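Local coordinates for putative Metal-dependent Phosphoesterase (Bifidobacterium adolescentis ATCC 15703, PDB 3E0F), which binds iron and zinc ions and AMP as a putative metal-dependent phosphoesterase of the PHP family, possibly with 5'-3' exonuclease activity, at residues A[23-28]-A[48-53]. Residues are numbered along the deposited sequence; the frame is centred on the assembly and turned at random.
Sequences FSDGTE and ADHDTT. With ZN (zinc ion), chain B.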
loop_
_atom_site.group_PDB
_atom_site.type_symbol
_atom_site.label_atom_id
_atom_site.label_comp_id
_atom_site.label_asym_id
_atom_site.label_seq_id
_atom_site.Cartn_x
_atom_site.Cartn_y
_atom_site.Cartn_z
ATOM N N PHE A 23 10.997 2.820 -2.643
ATOM C CA PHE A 23 10.421 4.142 -2.393
ATOM C C PHE A 23 9.403 4.208 -1.244
ATOM O O PHE A 23 8.927 5.289 -0.915
ATOM C CB PHE A 23 9.814 4.686 -3.660
ATOM C CG PHE A 23 10.832 5.140 -4.641
ATOM C CD1 PHE A 23 11.485 6.367 -4.464
ATOM C CD2 PHE A 23 11.159 4.353 -5.731
ATOM C CE1 PHE A 23 12.429 6.794 -5.360
ATOM C CE2 PHE A 23 12.107 4.770 -6.634
ATOM C CZ PHE A 23 12.750 6.008 -6.447
ATOM N N SER A 24 9.058 3.050 -0.675
ATOM C CA SER A 24 8.399 2.951 0.620
ATOM C C SER A 24 9.072 1.793 1.371
ATOM O O SER A 24 10.241 1.905 1.718
ATOM C CB SER A 24 6.860 2.838 0.514
ATOM O OG SER A 24 6.405 1.733 -0.260
ATOM N N ASP A 25 8.385 0.672 1.575
ATOM C CA ASP A 25 8.902 -0.399 2.434
ATOM C C ASP A 25 9.133 -1.727 1.742
ATOM O O ASP A 25 9.286 -2.744 2.414
ATOM C CB ASP A 25 7.979 -0.619 3.627
ATOM C CG ASP A 25 6.539 -0.928 3.217
ATOM O OD1 ASP A 25 6.224 -0.903 2.017
ATOM O OD2 ASP A 25 5.712 -1.162 4.121
ATOM N N GLY A 26 9.181 -1.726 0.416
ATOM C CA GLY A 26 9.615 -2.899 -0.335
ATOM C C GLY A 26 11.128 -2.940 -0.418
ATOM O O GLY A 26 11.785 -1.991 -0.049
ATOM N N THR A 27 11.690 -4.054 -0.889
ATOM C CA THR A 27 13.139 -4.206 -0.918
ATOM C C THR A 27 13.746 -4.039 -2.311
ATOM O O THR A 27 14.956 -4.013 -2.427
ATOM C CB THR A 27 13.589 -5.563 -0.346
ATOM O OG1 THR A 27 13.089 -6.620 -1.177
ATOM C CG2 THR A 27 13.106 -5.715 1.089
ATOM N N GLU A 28 12.908 -3.896 -3.334
ATOM C CA GLU A 28 13.350 -3.881 -4.726
ATOM C C GLU A 28 13.010 -2.569 -5.411
ATOM O O GLU A 28 12.107 -1.849 -4.965
ATOM C CB GLU A 28 12.709 -5.043 -5.483
ATOM C CG GLU A 28 12.932 -6.429 -4.825
ATOM C CD GLU A 28 14.390 -6.705 -4.422
ATOM O OE1 GLU A 28 15.325 -6.428 -5.223
ATOM O OE2 GLU A 28 14.601 -7.213 -3.300
ATOM N N ALA A 48 2.501 0.700 -5.877
ATOM C CA ALA A 48 1.518 1.090 -4.837
ATOM C C ALA A 48 2.210 1.453 -3.518
ATOM O O ALA A 48 1.867 0.943 -2.439
ATOM C CB ALA A 48 0.460 -0.025 -4.623
ATOM N N ASP A 49 3.184 2.349 -3.609
ATOM C CA ASP A 49 4.006 2.690 -2.459
ATOM C C ASP A 49 3.221 3.569 -1.515
ATOM O O ASP A 49 2.358 4.299 -1.947
ATOM C CB ASP A 49 5.333 3.375 -2.874
ATOM C CG ASP A 49 6.367 2.382 -3.451
ATOM O OD1 ASP A 49 6.591 1.314 -2.832
ATOM O OD2 ASP A 49 6.957 2.673 -4.515
ATOM N N HIS A 50 3.535 3.462 -0.225
ATOM C CA HIS A 50 2.909 4.262 0.805
ATOM C C HIS A 50 3.125 5.742 0.620
ATOM O O HIS A 50 4.265 6.195 0.600
ATOM C CB HIS A 50 3.416 3.901 2.191
ATOM C CG HIS A 50 3.158 2.492 2.567
ATOM N ND1 HIS A 50 1.903 2.035 2.892
ATOM C CD2 HIS A 50 3.984 1.423 2.638
ATOM C CE1 HIS A 50 1.969 0.750 3.183
ATOM N NE2 HIS A 50 3.218 0.353 3.033
ATOM N N ASP A 51 1.997 6.456 0.462
ATOM C CA ASP A 51 1.895 7.911 0.595
ATOM C C ASP A 51 2.884 8.639 -0.275
ATOM O O ASP A 51 3.492 9.606 0.146
ATOM C CB ASP A 51 2.007 8.299 2.076
ATOM C CG ASP A 51 0.966 7.555 2.946
ATOM O OD1 ASP A 51 -0.250 7.804 2.816
ATOM O OD2 ASP A 51 1.350 6.668 3.722
ATOM N N THR A 52 3.045 8.157 -1.501
ATOM C CA THR A 52 4.029 8.721 -2.410
ATOM C C THR A 52 3.807 8.344 -3.855
ATOM O O THR A 52 3.210 7.308 -4.171
ATOM C CB THR A 52 5.493 8.314 -2.055
ATOM O OG1 THR A 52 6.374 9.101 -2.861
ATOM C CG2 THR A 52 5.784 6.822 -2.326
ATOM N N THR A 53 4.319 9.210 -4.728
ATOM C CA THR A 53 4.431 8.919 -6.135
ATOM C C THR A 53 5.919 8.918 -6.558
ATOM O O THR A 53 6.211 8.998 -7.743
ATOM C CB THR A 53 3.637 9.945 -6.974
ATOM O OG1 THR A 53 4.219 11.230 -6.802
ATOM C CG2 THR A 53 2.146 9.988 -6.552
HETATM ZN ZN ZN B . 3.849 -1.685 3.185
HETATM O O HOH W 1 8.375 8.647 -0.705
#
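Asp-25 and His-50 meet at a shared zinc ion in the trinuclear metal site of the PHP domain, where the loop following strand 15-19 packs against the C-terminal end of strand 44-50. Asp-25 OD2 and His-50 NE2 each bind the zinc at 2.1 Å, and His-263 is a further ligand. The carboxylate comes to the edge of the imidazole with the two planes 76° apart. Next to these ligands in sequence, Ser-24 and Asp-49 form the tight part. With Ser-24 OG between its backbone N and carbonyl carbon (chi1 58°), it donates to Asp-49 OD1 at 2.6 Å, meeting that oxygen on its anti side, 33° out of the carboxylate plane, while also accepting a weak bond from His-50 N. Asp-49 OD2 is held by Thr-21 OG1 and lies 3.6 Å from Phe-23 CB. An alanine in place of Asp-49 would probably leave the hydroxyls of Ser-24 and Thr-21 without this acceptor and let the Ser-24 side chain turn. The Thr-52 end is looser: its CG2 lies 3.8 Å from Phe-23 O, and its hydroxyl pairs mainly with Ala-54 N. Here a water bridges the segments, 3.0 Å from Thr-52 OG1 and donating weakly to Phe-23 O at 3.4 Å.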